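Local coordinates for protein SusD homolog (Bacteroides ovatus, PDB 4F53) that probably binds mucin O-glycans at the bacterial surface as a SusD-type outer-membrane lipoprotein with a TPR-like, mainly helical fold, at residues Ser301-Leu305 and Ser318-Ser322; Glu117-Ile121 and Asp162-Ile166; Trp25-Arg29 and Ser179-Asp183; Phe89-Tyr93 and Ala144-Tyr149; Glu42-Gln48 and His248-Phe254. All blocks are in the same frame, centred on the assembly; numbering follows the deposited sequence.

Four of the five contacts tie together the helical body, while contact 1 joins two loops at one end of the molecule, its centre about 41 Å from that of contact 2. Contacts 2 and 3 lie on the same side, their nearest atoms about 5 Å apart. Contacts 4 and 5 meet directly: F46 of helix 44-58 packs against helix 82-106, with D91 CB 3.4 Å from F46 CE1. Contact 5 is also nearest the chain centre, and its nearest atoms come within about 8 Å of contact 1. A calcium ion lies about 10 Å from the side chain of D162 in contact 2; a glycerol, probably from the crystallisation liquor, lies about 5 Å from the side chain of Q48 in contact 5.

Contact 1: residues Ser301-Leu305 and Ser318-Ser322; sequences SYVGL and SQGSS
V303 and S322 lock the two loops together through a reciprocal pair of hydrogen bonds. S322 N donates to V303 O at 2.8 Å and nearly straight (167°), while V303 N returns a bond of 3.0 Å to S322 OG. Serine suits this place because its short side chain keeps the hydroxyl close to its own backbone: with OG anti to the carbonyl carbon (chi1 -79°) it sits beside the backbone N and can serve the same partner residue. S322 OG also bonds to D284 O. These direct bonds give way, at the other end, to van der Waals contacts and a bridging water. L305 lays CB against S321 OG at 3.6 Å and brings CD1 to 3.9 Å from S318 OG, itself hydrogen-bonded to N315 O. The water donates to G304 O and to S321 OG, each at 2.8 Å. S321 OG in turn donates to S318 O at 2.8 Å, and S321 N reaches that carbonyl from the same face, which pins the short 3-10 turn. Around the pair, strand 261-263 bonds through I263 to L305 and S322, F288 of helix 288-291 packs on V303 and S321, and Y302 packs on R279 and E280 of helix 279-282.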
# COMPACT_ATOMS: atom_id res chain seq x y z
N SER A 301 0.37 -21.01 17.48
CA SER A 301 -0.59 -19.90 17.61
C SER A 301 -0.49 -18.99 16.42
O SER A 301 0.32 -19.23 15.53
CB SER A 301 -0.29 -19.11 18.88
OG SER A 301 1.03 -18.60 18.86
N TYR A 302 -1.27 -17.91 16.41
CA TYR A 302 -1.13 -16.86 15.39
C TYR A 302 0.03 -16.00 15.84
O TYR A 302 -0.08 -15.30 16.85
CB TYR A 302 -2.41 -16.05 15.22
CG TYR A 302 -3.54 -16.84 14.62
CD1 TYR A 302 -3.50 -17.27 13.29
CD2 TYR A 302 -4.68 -17.13 15.36
CE1 TYR A 302 -4.57 -17.94 12.71
CE2 TYR A 302 -5.78 -17.78 14.78
CZ TYR A 302 -5.71 -18.19 13.46
OH TYR A 302 -6.74 -18.89 12.88
N VAL A 303 1.19 -16.16 15.18
CA VAL A 303 2.39 -15.44 15.59
C VAL A 303 3.28 -15.19 14.37
O VAL A 303 3.70 -16.11 13.67
CB VAL A 303 3.13 -16.14 16.77
CG1 VAL A 303 3.57 -17.58 16.43
CG2 VAL A 303 4.28 -15.28 17.29
N GLY A 304 3.53 -13.91 14.11
CA GLY A 304 4.34 -13.48 12.99
C GLY A 304 5.81 -13.46 13.30
O GLY A 304 6.24 -13.76 14.42
N LEU A 305 6.60 -13.12 12.30
CA LEU A 305 8.04 -13.02 12.44
C LEU A 305 8.43 -11.52 12.54
O LEU A 305 7.76 -10.66 11.97
CB LEU A 305 8.68 -13.71 11.21
CG LEU A 305 10.19 -13.79 11.10
CD1 LEU A 305 10.78 -14.70 12.18
CD2 LEU A 305 10.58 -14.28 9.73
N SER A 318 12.47 -20.08 11.75
CA SER A 318 11.73 -18.85 11.39
C SER A 318 10.58 -19.05 10.40
O SER A 318 9.59 -18.31 10.48
CB SER A 318 12.67 -17.80 10.82
OG SER A 318 13.55 -17.37 11.83
N GLN A 319 10.67 -20.03 9.48
CA GLN A 319 9.59 -20.22 8.49
C GLN A 319 8.39 -20.96 9.12
O GLN A 319 7.34 -21.02 8.50
CB GLN A 319 10.10 -20.89 7.21
CG GLN A 319 11.17 -20.03 6.51
CD GLN A 319 11.78 -20.69 5.29
OE1 GLN A 319 11.62 -21.88 5.03
NE2 GLN A 319 12.47 -19.90 4.48
N GLY A 320 8.51 -21.37 10.38
CA GLY A 320 7.42 -21.93 11.17
C GLY A 320 6.44 -20.85 11.61
O GLY A 320 5.35 -21.16 12.09
N SER A 321 6.80 -19.55 11.45
CA SER A 321 5.95 -18.38 11.75
C SER A 321 4.70 -18.41 10.90
O SER A 321 4.71 -19.03 9.83
CB SER A 321 6.72 -17.07 11.50
OG SER A 321 7.90 -17.03 12.28
N SER A 322 3.62 -17.75 11.36
CA SER A 322 2.34 -17.66 10.63
C SER A 322 2.56 -17.22 9.19
O SER A 322 3.35 -16.31 8.91
CB SER A 322 1.37 -16.70 11.33
OG SER A 322 0.77 -17.35 12.44
O HOH W 1 7.87 -16.05 14.89

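Contact 2: residues Glu117-Ile121 and Asp162-Ile166; sequences ELYRI and DLDNI
Helices 110-131 and 152-173 of the TPR-like fold run roughly antiparallel here, their local axes 10.3 Å apart at 144°, and L118, I121, L163 and I166 fill the seam. I121 and I166 reach toward each other tip to tip, CD1 to CD1 at 3.7 Å; in both, CG1 lies beside the backbone N, which sends the longer branch across the gap. L118 CD1 meets L163 CD1 at 3.7 Å, and I166 CD1 also rests on E117 CB. Branched aliphatic residues suit a seam where methyl ends meet. W193, F196 and L200 of helix 190-207 close over L118. At the polar end of the seam the carboxylates of E117 and D162 stand nearly perpendicular, OE2 and OD2 4.0 Å apart. One water donates to both oxygens, at 2.6 Å each. R120 NH1 reaches the syn lone pair of E117 OE2 at 2.9 Å, Y100 OH bonds to E117 OE1, and K158 pairs with D162. These partners probably offset the repulsion, so that both acids could remain ionised.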
# COMPACT_ATOMS: atom_id res chain seq x y z
N GLU A 117 -5.70 6.73 -18.58
CA GLU A 117 -5.26 7.83 -17.72
C GLU A 117 -5.50 7.53 -16.24
O GLU A 117 -4.67 7.89 -15.42
CB GLU A 117 -5.95 9.15 -18.09
CG GLU A 117 -5.13 10.38 -17.72
CD GLU A 117 -3.80 10.50 -18.45
OE1 GLU A 117 -3.69 9.98 -19.59
OE2 GLU A 117 -2.87 11.09 -17.87
N LEU A 118 -6.64 6.88 -15.90
CA LEU A 118 -6.95 6.49 -14.53
C LEU A 118 -5.89 5.51 -14.00
O LEU A 118 -5.42 5.68 -12.88
CB LEU A 118 -8.37 5.88 -14.43
CG LEU A 118 -8.83 5.40 -13.02
CD1 LEU A 118 -8.91 6.54 -12.03
CD2 LEU A 118 -10.17 4.70 -13.11
N TYR A 119 -5.48 4.51 -14.83
CA TYR A 119 -4.45 3.52 -14.48
C TYR A 119 -3.12 4.21 -14.28
O TYR A 119 -2.46 3.93 -13.29
CB TYR A 119 -4.35 2.41 -15.55
CG TYR A 119 -5.65 1.67 -15.82
CD1 TYR A 119 -6.62 1.53 -14.82
CD2 TYR A 119 -5.89 1.08 -17.06
CE1 TYR A 119 -7.80 0.83 -15.05
CE2 TYR A 119 -7.08 0.40 -17.31
CZ TYR A 119 -8.02 0.26 -16.30
OH TYR A 119 -9.19 -0.41 -16.56
N ARG A 120 -2.78 5.16 -15.17
CA ARG A 120 -1.57 6.00 -15.08
C ARG A 120 -1.51 6.75 -13.75
O ARG A 120 -0.47 6.72 -13.10
CB ARG A 120 -1.54 7.00 -16.24
CG ARG A 120 -0.20 7.67 -16.37
CD ARG A 120 -0.33 8.85 -17.28
NE ARG A 120 0.94 9.55 -17.40
CZ ARG A 120 1.07 10.82 -17.76
NH1 ARG A 120 -0.01 11.54 -18.05
NH2 ARG A 120 2.26 11.37 -17.84
N ILE A 121 -2.62 7.39 -13.33
CA ILE A 121 -2.71 8.11 -12.06
C ILE A 121 -2.42 7.14 -10.88
O ILE A 121 -1.52 7.43 -10.10
CB ILE A 121 -4.06 8.85 -11.91
CG1 ILE A 121 -4.13 9.99 -12.94
CG2 ILE A 121 -4.22 9.38 -10.47
CD1 ILE A 121 -5.48 10.66 -13.14
N ASP A 162 -6.79 15.93 -13.84
CA ASP A 162 -7.11 14.93 -14.85
C ASP A 162 -8.17 13.95 -14.33
O ASP A 162 -9.08 13.59 -15.09
CB ASP A 162 -5.85 14.17 -15.33
CG ASP A 162 -4.86 15.04 -16.12
OD1 ASP A 162 -5.27 16.14 -16.59
OD2 ASP A 162 -3.69 14.65 -16.23
N LEU A 163 -8.11 13.60 -13.03
CA LEU A 163 -9.08 12.72 -12.40
C LEU A 163 -10.50 13.33 -12.46
O LEU A 163 -11.45 12.60 -12.75
CB LEU A 163 -8.66 12.42 -10.95
CG LEU A 163 -9.41 11.34 -10.18
CD1 LEU A 163 -9.57 10.07 -11.02
CD2 LEU A 163 -8.73 11.08 -8.87
N ASP A 164 -10.63 14.67 -12.24
CA ASP A 164 -11.92 15.37 -12.37
C ASP A 164 -12.53 15.20 -13.78
O ASP A 164 -13.73 14.99 -13.91
CB ASP A 164 -11.77 16.87 -12.06
CG ASP A 164 -12.07 17.24 -10.62
OD1 ASP A 164 -12.77 16.45 -9.94
OD2 ASP A 164 -11.65 18.33 -10.19
N ASN A 165 -11.68 15.22 -14.83
CA ASN A 165 -12.13 15.03 -16.20
C ASN A 165 -12.51 13.58 -16.46
O ASN A 165 -13.50 13.34 -17.13
CB ASN A 165 -11.09 15.53 -17.22
CG ASN A 165 -10.85 17.03 -17.12
OD1 ASN A 165 -11.78 17.82 -16.86
ND2 ASN A 165 -9.61 17.47 -17.30
N ILE A 166 -11.76 12.61 -15.87
CA ILE A 166 -12.02 11.17 -15.97
C ILE A 166 -13.38 10.88 -15.31
O ILE A 166 -14.19 10.16 -15.87
CB ILE A 166 -10.86 10.33 -15.35
CG1 ILE A 166 -9.58 10.43 -16.18
CG2 ILE A 166 -11.25 8.84 -15.09
CD1 ILE A 166 -8.32 10.09 -15.39
O HOH W 2 -2.64 12.38 -15.58

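Contact 3: residues Trp25-Arg29 and Ser179-Asp183; sequences WYLVR and SSSAD
S181 OG is approached from three directions: it shares a hydrogen bond of 3.1 Å with S179 OG, in which either could be the donor, it sits over one face of the R29 guanidinium, and, in the one of two modelled W25 conformers described here, it lies in the ring plane at the indole edge. There W25 CZ2 comes to 3.3 Å from S181 OG, a ring C-H facing the oxygen. In the same conformer W25 CZ2 is closer still to S179 OG, at 3.2 Å and oblique to the ring, W25 CH2 reaches A182 CB at 3.7 Å, and R29 CB lies 3.4 Å above one ring face, one helical turn on. S181 OG is placed between its backbone N and carbonyl carbon (chi1 64°), which turns it back toward S179 and the helix. R29 keeps an extended chain from CG to NE: its CG lies 4.1 Å from A182 CB, and its guanidinium meets S181 through the face, so the N-H bonds, which lie in that plane, are directed elsewhere. The short serine and alanine side chains let the indole edge and the arginine chain pack closely against the turn. Next to them D183 accepts bonds from Q36, further along helix 25-37, and from W193. This is surface packing in which the first modelled helix docks on a 3-10 turn, part of the connection between helices 152-173 and 190-207 of the TPR-like fold.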
# COMPACT_ATOMS: atom_id res chain seq x y z
N TRP A 25 -9.16 -3.58 -32.16
CA TRP A 25 -9.74 -3.78 -30.82
C TRP A 25 -8.94 -4.82 -30.04
O TRP A 25 -8.77 -4.68 -28.84
CB TRP A 25 -11.23 -4.22 -30.91
CG TRP A 25 -11.66 -5.17 -29.82
CD1 TRP A 25 -11.87 -6.51 -29.94
CD2 TRP A 25 -11.81 -4.86 -28.43
NE1 TRP A 25 -12.15 -7.06 -28.71
CE2 TRP A 25 -12.12 -6.07 -27.76
CE3 TRP A 25 -11.67 -3.69 -27.66
CZ2 TRP A 25 -12.32 -6.13 -26.38
CZ3 TRP A 25 -11.87 -3.75 -26.30
CH2 TRP A 25 -12.19 -4.96 -25.67
N TYR A 26 -8.45 -5.86 -30.74
CA TYR A 26 -7.70 -6.93 -30.08
C TYR A 26 -6.46 -6.36 -29.35
O TYR A 26 -6.21 -6.72 -28.20
CB TYR A 26 -7.28 -8.01 -31.10
CG TYR A 26 -6.69 -9.24 -30.46
CD1 TYR A 26 -7.50 -10.32 -30.10
CD2 TYR A 26 -5.32 -9.33 -30.20
CE1 TYR A 26 -6.96 -11.45 -29.49
CE2 TYR A 26 -4.78 -10.46 -29.59
CZ TYR A 26 -5.60 -11.53 -29.25
OH TYR A 26 -5.07 -12.66 -28.68
N LEU A 27 -5.70 -5.45 -30.03
CA LEU A 27 -4.49 -4.82 -29.47
C LEU A 27 -4.85 -3.83 -28.35
O LEU A 27 -4.19 -3.87 -27.32
CB LEU A 27 -3.66 -4.14 -30.58
CG LEU A 27 -2.41 -3.33 -30.16
CD1 LEU A 27 -1.40 -4.17 -29.36
CD2 LEU A 27 -1.73 -2.72 -31.36
N VAL A 28 -5.88 -2.98 -28.55
CA VAL A 28 -6.35 -1.96 -27.59
C VAL A 28 -6.74 -2.65 -26.25
O VAL A 28 -6.31 -2.19 -25.18
CB VAL A 28 -7.51 -1.13 -28.20
CG1 VAL A 28 -8.30 -0.36 -27.13
CG2 VAL A 28 -6.99 -0.17 -29.27
N ARG A 29 -7.50 -3.76 -26.32
CA ARG A 29 -7.94 -4.60 -25.20
C ARG A 29 -6.73 -5.15 -24.46
O ARG A 29 -6.70 -5.16 -23.23
CB ARG A 29 -8.81 -5.74 -25.74
CG ARG A 29 -9.03 -6.93 -24.80
CD ARG A 29 -9.20 -8.21 -25.58
NE ARG A 29 -9.05 -9.38 -24.72
CZ ARG A 29 -9.30 -10.63 -25.11
NH1 ARG A 29 -9.71 -10.88 -26.35
NH2 ARG A 29 -9.15 -11.64 -24.26
N SER A 179 -16.47 -3.68 -23.12
CA SER A 179 -16.11 -5.10 -23.25
C SER A 179 -15.46 -5.64 -21.99
O SER A 179 -14.43 -5.12 -21.54
CB SER A 179 -15.22 -5.31 -24.46
OG SER A 179 -15.01 -6.70 -24.70
N SER A 180 -16.08 -6.68 -21.42
CA SER A 180 -15.64 -7.33 -20.19
C SER A 180 -14.25 -7.98 -20.32
O SER A 180 -13.55 -8.11 -19.31
CB SER A 180 -16.67 -8.37 -19.75
OG SER A 180 -16.73 -9.44 -20.68
N SER A 181 -13.83 -8.34 -21.55
CA SER A 181 -12.52 -8.94 -21.78
C SER A 181 -11.37 -7.93 -21.58
O SER A 181 -10.23 -8.38 -21.40
CB SER A 181 -12.44 -9.56 -23.17
OG SER A 181 -12.57 -8.57 -24.18
N ALA A 182 -11.65 -6.59 -21.61
CA ALA A 182 -10.64 -5.53 -21.40
C ALA A 182 -10.55 -5.13 -19.92
O ALA A 182 -9.74 -4.27 -19.57
CB ALA A 182 -10.98 -4.31 -22.24
N ASP A 183 -11.37 -5.75 -19.04
CA ASP A 183 -11.42 -5.36 -17.63
C ASP A 183 -11.57 -6.57 -16.71
O ASP A 183 -12.64 -7.15 -16.61
CB ASP A 183 -12.59 -4.38 -17.43
CG ASP A 183 -12.87 -3.88 -16.02
OD1 ASP A 183 -11.99 -4.06 -15.13
OD2 ASP A 183 -13.94 -3.27 -15.82

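Contact 4: residues Phe89-Tyr93 and Ala144-Tyr149; sequences FNDFY and AIKSPY
Loop packs on helix here: I145, from the linker between helices 110-131 and 152-173, is wedged between the rings of F89 and Y93 beside the kinked helix 82-106. Its terminal CD1 lies over one face of F89, 3.9 Å from the ring centroid and 27° off the normal. CG1 of I145 stands over a face of Y93 at 4.1 Å from the centroid, only 15° off the normal. Both are CH-pi contacts. CG1 is turned away from the backbone N of I145 (chi1 -151°), which carries the longer branch between the rings; isoleucine suits the place because successive carbons of one slim branch can serve two aromatic faces. I145 CD1 also lies 3.9 Å from N90 CG; N90 ND2 donates to E484 OE2. At the edge of the Y93 ring sits A144 CB, 3.9 Å from Y93 CD2, a small residue where the loop runs close; Y93 OH itself bonds to P135 O. Y149 brings OH into the plane of F89 at its edge, 3.3 Å from F89 CE2, and the two rings meet obliquely. Within the loop, S147 OG donates to A144 O at 2.7 Å from above the carbonyl plane, and K146 centres an inverse gamma turn. The linker between helices 110-131 and 152-173 thus packs through I145 on aromatic rings of helix 82-106, within the TPR-like helical fold.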
# COMPACT_ATOMS: atom_id res chain seq x y z
N PHE A 89 11.47 2.05 -9.39
CA PHE A 89 11.45 3.29 -10.15
C PHE A 89 11.36 2.97 -11.64
O PHE A 89 10.27 3.06 -12.21
CB PHE A 89 12.68 4.17 -9.83
CG PHE A 89 12.61 5.61 -10.29
CD1 PHE A 89 11.50 6.41 -9.99
CD2 PHE A 89 13.66 6.19 -10.98
CE1 PHE A 89 11.44 7.74 -10.41
CE2 PHE A 89 13.61 7.53 -11.39
CZ PHE A 89 12.50 8.29 -11.10
N ASN A 90 12.47 2.49 -12.22
CA ASN A 90 12.65 2.18 -13.64
C ASN A 90 11.67 1.16 -14.19
O ASN A 90 11.19 1.37 -15.30
CB ASN A 90 14.08 1.67 -13.92
CG ASN A 90 15.13 2.75 -13.81
OD1 ASN A 90 15.47 3.22 -12.72
ND2 ASN A 90 15.68 3.17 -14.94
N ASP A 91 11.37 0.08 -13.45
CA ASP A 91 10.49 -0.97 -13.95
C ASP A 91 9.05 -0.51 -14.11
O ASP A 91 8.40 -0.98 -15.03
CB ASP A 91 10.59 -2.25 -13.11
CG ASP A 91 11.86 -3.05 -13.31
OD1 ASP A 91 12.91 -2.45 -13.69
OD2 ASP A 91 11.83 -4.28 -13.09
N PHE A 92 8.57 0.46 -13.31
CA PHE A 92 7.22 0.99 -13.53
C PHE A 92 7.14 1.76 -14.85
O PHE A 92 6.17 1.59 -15.58
CB PHE A 92 6.74 1.87 -12.39
CG PHE A 92 6.13 1.10 -11.25
CD1 PHE A 92 4.90 0.45 -11.40
CD2 PHE A 92 6.77 1.03 -10.02
CE1 PHE A 92 4.34 -0.26 -10.34
CE2 PHE A 92 6.19 0.34 -8.96
CZ PHE A 92 4.99 -0.31 -9.13
N TYR A 93 8.19 2.54 -15.18
CA TYR A 93 8.24 3.33 -16.43
C TYR A 93 8.37 2.41 -17.66
O TYR A 93 7.64 2.63 -18.62
CB TYR A 93 9.38 4.37 -16.39
CG TYR A 93 9.03 5.57 -15.52
CD1 TYR A 93 9.13 5.50 -14.13
CD2 TYR A 93 8.56 6.75 -16.09
CE1 TYR A 93 8.80 6.59 -13.33
CE2 TYR A 93 8.22 7.84 -15.29
CZ TYR A 93 8.35 7.76 -13.92
OH TYR A 93 8.00 8.82 -13.14
N ALA A 144 10.65 7.41 -21.45
CA ALA A 144 9.80 8.07 -20.45
C ALA A 144 10.53 8.59 -19.21
O ALA A 144 10.37 9.76 -18.89
CB ALA A 144 8.69 7.12 -20.02
N ILE A 145 11.35 7.76 -18.54
CA ILE A 145 12.08 8.10 -17.30
C ILE A 145 13.22 9.14 -17.53
O ILE A 145 13.62 9.84 -16.58
CB ILE A 145 12.62 6.81 -16.62
CG1 ILE A 145 12.73 6.98 -15.08
CG2 ILE A 145 13.91 6.26 -17.27
CD1 ILE A 145 12.71 5.70 -14.34
N LYS A 146 13.74 9.23 -18.79
CA LYS A 146 14.82 10.14 -19.17
C LYS A 146 14.18 11.46 -19.58
O LYS A 146 14.15 11.84 -20.77
CB LYS A 146 15.70 9.52 -20.28
CG LYS A 146 17.05 10.21 -20.46
CD LYS A 146 17.76 9.72 -21.70
CE LYS A 146 19.21 10.10 -21.76
NZ LYS A 146 19.98 9.16 -22.63
N SER A 147 13.62 12.15 -18.57
CA SER A 147 12.88 13.40 -18.73
C SER A 147 13.01 14.30 -17.48
O SER A 147 13.36 13.78 -16.40
CB SER A 147 11.40 13.06 -18.95
OG SER A 147 11.20 12.10 -19.97
N PRO A 148 12.66 15.62 -17.57
CA PRO A 148 12.62 16.46 -16.35
C PRO A 148 11.57 15.95 -15.34
O PRO A 148 10.54 15.38 -15.73
CB PRO A 148 12.26 17.85 -16.88
CG PRO A 148 12.59 17.79 -18.36
CD PRO A 148 12.28 16.40 -18.77
N TYR A 149 11.85 16.13 -14.04
CA TYR A 149 10.99 15.68 -12.93
C TYR A 149 10.06 16.80 -12.47
O TYR A 149 10.49 17.95 -12.31
CB TYR A 149 11.84 15.22 -11.73
CG TYR A 149 12.59 13.91 -11.87
CD1 TYR A 149 13.31 13.62 -13.03
CD2 TYR A 149 12.70 13.02 -10.80
CE1 TYR A 149 14.04 12.44 -13.16
CE2 TYR A 149 13.46 11.86 -10.90
CZ TYR A 149 14.12 11.57 -12.09
OH TYR A 149 14.87 10.43 -12.20

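Contact 5: residues Glu42-Gln48 and His248-Phe254; sequences EQENFSQ and HNPWQRF
F254 is sandwiched: Q48 CG lies over one face, 4.1 Å from the ring centroid, while P250 O sits over the centre of the opposite face, and S47 OG and E44 O line the edge. A flat ring fits between these two layers. The Q48 amide runs almost parallel to it, 6° apart, its NE2 tied to D260. H248 is flanked too, with R253 NH2 3.5 Å above one face, a water on the other, and the E44 carboxylate at the edge. Two helix N-termini meet here, 44-58 and 250-257, their local axes 9.7 Å apart at 72°; N249 caps the second, its OD1 accepting from W251 N. E44 OE1 takes H248 NE2 at 2.7 Å on its anti side and forms a salt bridge to R253 NE whose hydrogen bond, 3.3 Å, is weak. Its extended chain provides the needed reach. E42, also extended, receives H248 N at OE2 (3.1 Å) and holds A246 and R243 with OE1. P250, needing no N-H bond in the first helical turn, packs CG 3.5 Å from S47 OG.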
# COMPACT_ATOMS: atom_id res chain seq x y z
N GLU A 42 0.87 -8.33 -10.93
CA GLU A 42 0.78 -9.77 -10.81
C GLU A 42 2.13 -10.47 -11.04
O GLU A 42 2.40 -11.47 -10.35
CB GLU A 42 -0.26 -10.31 -11.80
CG GLU A 42 -0.47 -11.80 -11.67
CD GLU A 42 -1.44 -12.42 -12.66
OE1 GLU A 42 -2.43 -11.76 -13.02
OE2 GLU A 42 -1.21 -13.59 -13.03
N GLN A 43 2.95 -9.97 -12.01
CA GLN A 43 4.25 -10.54 -12.35
C GLN A 43 5.03 -10.74 -11.05
O GLN A 43 5.34 -9.76 -10.35
CB GLN A 43 4.99 -9.65 -13.36
CG GLN A 43 6.16 -10.35 -14.09
CD GLN A 43 6.99 -9.39 -14.93
OE1 GLN A 43 6.65 -8.23 -15.09
NE2 GLN A 43 8.11 -9.85 -15.46
N GLU A 44 5.27 -12.02 -10.69
CA GLU A 44 5.90 -12.45 -9.45
C GLU A 44 7.28 -11.85 -9.21
O GLU A 44 7.56 -11.52 -8.07
CB GLU A 44 5.95 -13.99 -9.32
CG GLU A 44 6.75 -14.69 -10.41
CD GLU A 44 6.82 -16.20 -10.31
OE1 GLU A 44 5.77 -16.84 -10.07
OE2 GLU A 44 7.92 -16.75 -10.53
N ASN A 45 8.11 -11.67 -10.26
CA ASN A 45 9.45 -11.12 -10.11
C ASN A 45 9.43 -9.58 -10.08
O ASN A 45 10.49 -8.96 -10.00
CB ASN A 45 10.41 -11.65 -11.20
CG ASN A 45 9.93 -11.52 -12.62
OD1 ASN A 45 8.87 -12.04 -13.00
ND2 ASN A 45 10.74 -10.90 -13.47
N PHE A 46 8.25 -8.95 -10.15
CA PHE A 46 8.15 -7.50 -10.07
C PHE A 46 7.45 -7.20 -8.76
O PHE A 46 7.97 -6.43 -7.94
CB PHE A 46 7.42 -6.89 -11.28
CG PHE A 46 7.26 -5.38 -11.23
CD1 PHE A 46 8.33 -4.56 -10.85
CD2 PHE A 46 6.07 -4.77 -11.62
CE1 PHE A 46 8.19 -3.17 -10.82
CE2 PHE A 46 5.94 -3.39 -11.61
CZ PHE A 46 7.00 -2.60 -11.20
N SER A 47 6.32 -7.89 -8.52
CA SER A 47 5.50 -7.86 -7.31
C SER A 47 6.36 -8.12 -6.07
O SER A 47 6.18 -7.43 -5.06
CB SER A 47 4.39 -8.92 -7.40
OG SER A 47 3.56 -8.85 -6.25
N GLN A 48 7.26 -9.11 -6.14
CA GLN A 48 8.13 -9.49 -5.02
C GLN A 48 8.92 -8.30 -4.50
O GLN A 48 9.02 -8.13 -3.30
CB GLN A 48 9.09 -10.63 -5.38
CG GLN A 48 9.68 -11.23 -4.12
CD GLN A 48 10.54 -12.42 -4.31
OE1 GLN A 48 11.12 -12.66 -5.37
NE2 GLN A 48 10.65 -13.18 -3.25
N HIS A 248 -1.49 -16.44 -11.93
CA HIS A 248 -1.51 -16.81 -10.52
C HIS A 248 -1.27 -15.63 -9.60
O HIS A 248 -0.60 -14.67 -10.00
CB HIS A 248 -0.48 -17.92 -10.22
CG HIS A 248 0.95 -17.55 -10.43
ND1 HIS A 248 1.56 -17.70 -11.68
CD2 HIS A 248 1.87 -17.11 -9.54
CE1 HIS A 248 2.82 -17.34 -11.51
NE2 HIS A 248 3.06 -16.96 -10.24
N ASN A 249 -1.78 -15.71 -8.37
CA ASN A 249 -1.54 -14.70 -7.33
C ASN A 249 -0.07 -14.86 -6.86
O ASN A 249 0.32 -15.95 -6.43
CB ASN A 249 -2.52 -14.84 -6.16
CG ASN A 249 -2.45 -13.70 -5.21
OD1 ASN A 249 -1.38 -13.33 -4.72
ND2 ASN A 249 -3.58 -13.10 -4.90
N PRO A 250 0.75 -13.79 -6.98
CA PRO A 250 2.19 -13.91 -6.64
C PRO A 250 2.46 -14.18 -5.15
O PRO A 250 3.49 -14.74 -4.84
CB PRO A 250 2.76 -12.55 -7.06
CG PRO A 250 1.60 -11.60 -7.01
CD PRO A 250 0.43 -12.43 -7.48
N TRP A 251 1.54 -13.81 -4.24
CA TRP A 251 1.68 -14.06 -2.80
C TRP A 251 1.76 -15.53 -2.47
O TRP A 251 2.40 -15.88 -1.47
CB TRP A 251 0.54 -13.43 -2.02
CG TRP A 251 0.62 -11.93 -2.03
CD1 TRP A 251 -0.06 -11.07 -2.84
CD2 TRP A 251 1.49 -11.13 -1.22
NE1 TRP A 251 0.32 -9.77 -2.58
CE2 TRP A 251 1.28 -9.78 -1.59
CE3 TRP A 251 2.45 -11.42 -0.22
CZ2 TRP A 251 1.95 -8.71 -0.95
CZ3 TRP A 251 3.15 -10.36 0.36
CH2 TRP A 251 2.88 -9.03 0.02
N GLN A 252 1.14 -16.40 -3.29
CA GLN A 252 1.22 -17.85 -3.12
C GLN A 252 2.68 -18.31 -3.28
O GLN A 252 3.12 -19.21 -2.59
CB GLN A 252 0.29 -18.59 -4.10
CG GLN A 252 0.27 -20.11 -3.87
CD GLN A 252 1.34 -20.85 -4.67
OE1 GLN A 252 1.98 -20.34 -5.61
NE2 GLN A 252 1.60 -22.07 -4.30
N ARG A 253 3.43 -17.65 -4.15
CA ARG A 253 4.85 -17.92 -4.34
C ARG A 253 5.65 -17.42 -3.14
O ARG A 253 6.38 -18.20 -2.52
CB ARG A 253 5.37 -17.23 -5.63
CG ARG A 253 4.74 -17.70 -6.93
CD ARG A 253 4.95 -19.17 -7.17
NE ARG A 253 4.70 -19.52 -8.57
CZ ARG A 253 3.70 -20.27 -9.00
NH1 ARG A 253 2.82 -20.77 -8.14
NH2 ARG A 253 3.57 -20.54 -10.29
N PHE A 254 5.50 -16.14 -2.79
CA PHE A 254 6.28 -15.49 -1.72
C PHE A 254 6.09 -16.16 -0.39
O PHE A 254 7.07 -16.42 0.30
CB PHE A 254 5.96 -14.00 -1.56
CG PHE A 254 5.85 -13.20 -2.84
CD1 PHE A 254 6.61 -13.53 -3.96
CD2 PHE A 254 4.99 -12.11 -2.92
CE1 PHE A 254 6.46 -12.83 -5.16
CE2 PHE A 254 4.87 -11.38 -4.10
CZ PHE A 254 5.60 -11.75 -5.21
O HOH W 3 2.27 -14.06 -10.52
O HOH W 4 7.10 -19.68 -11.00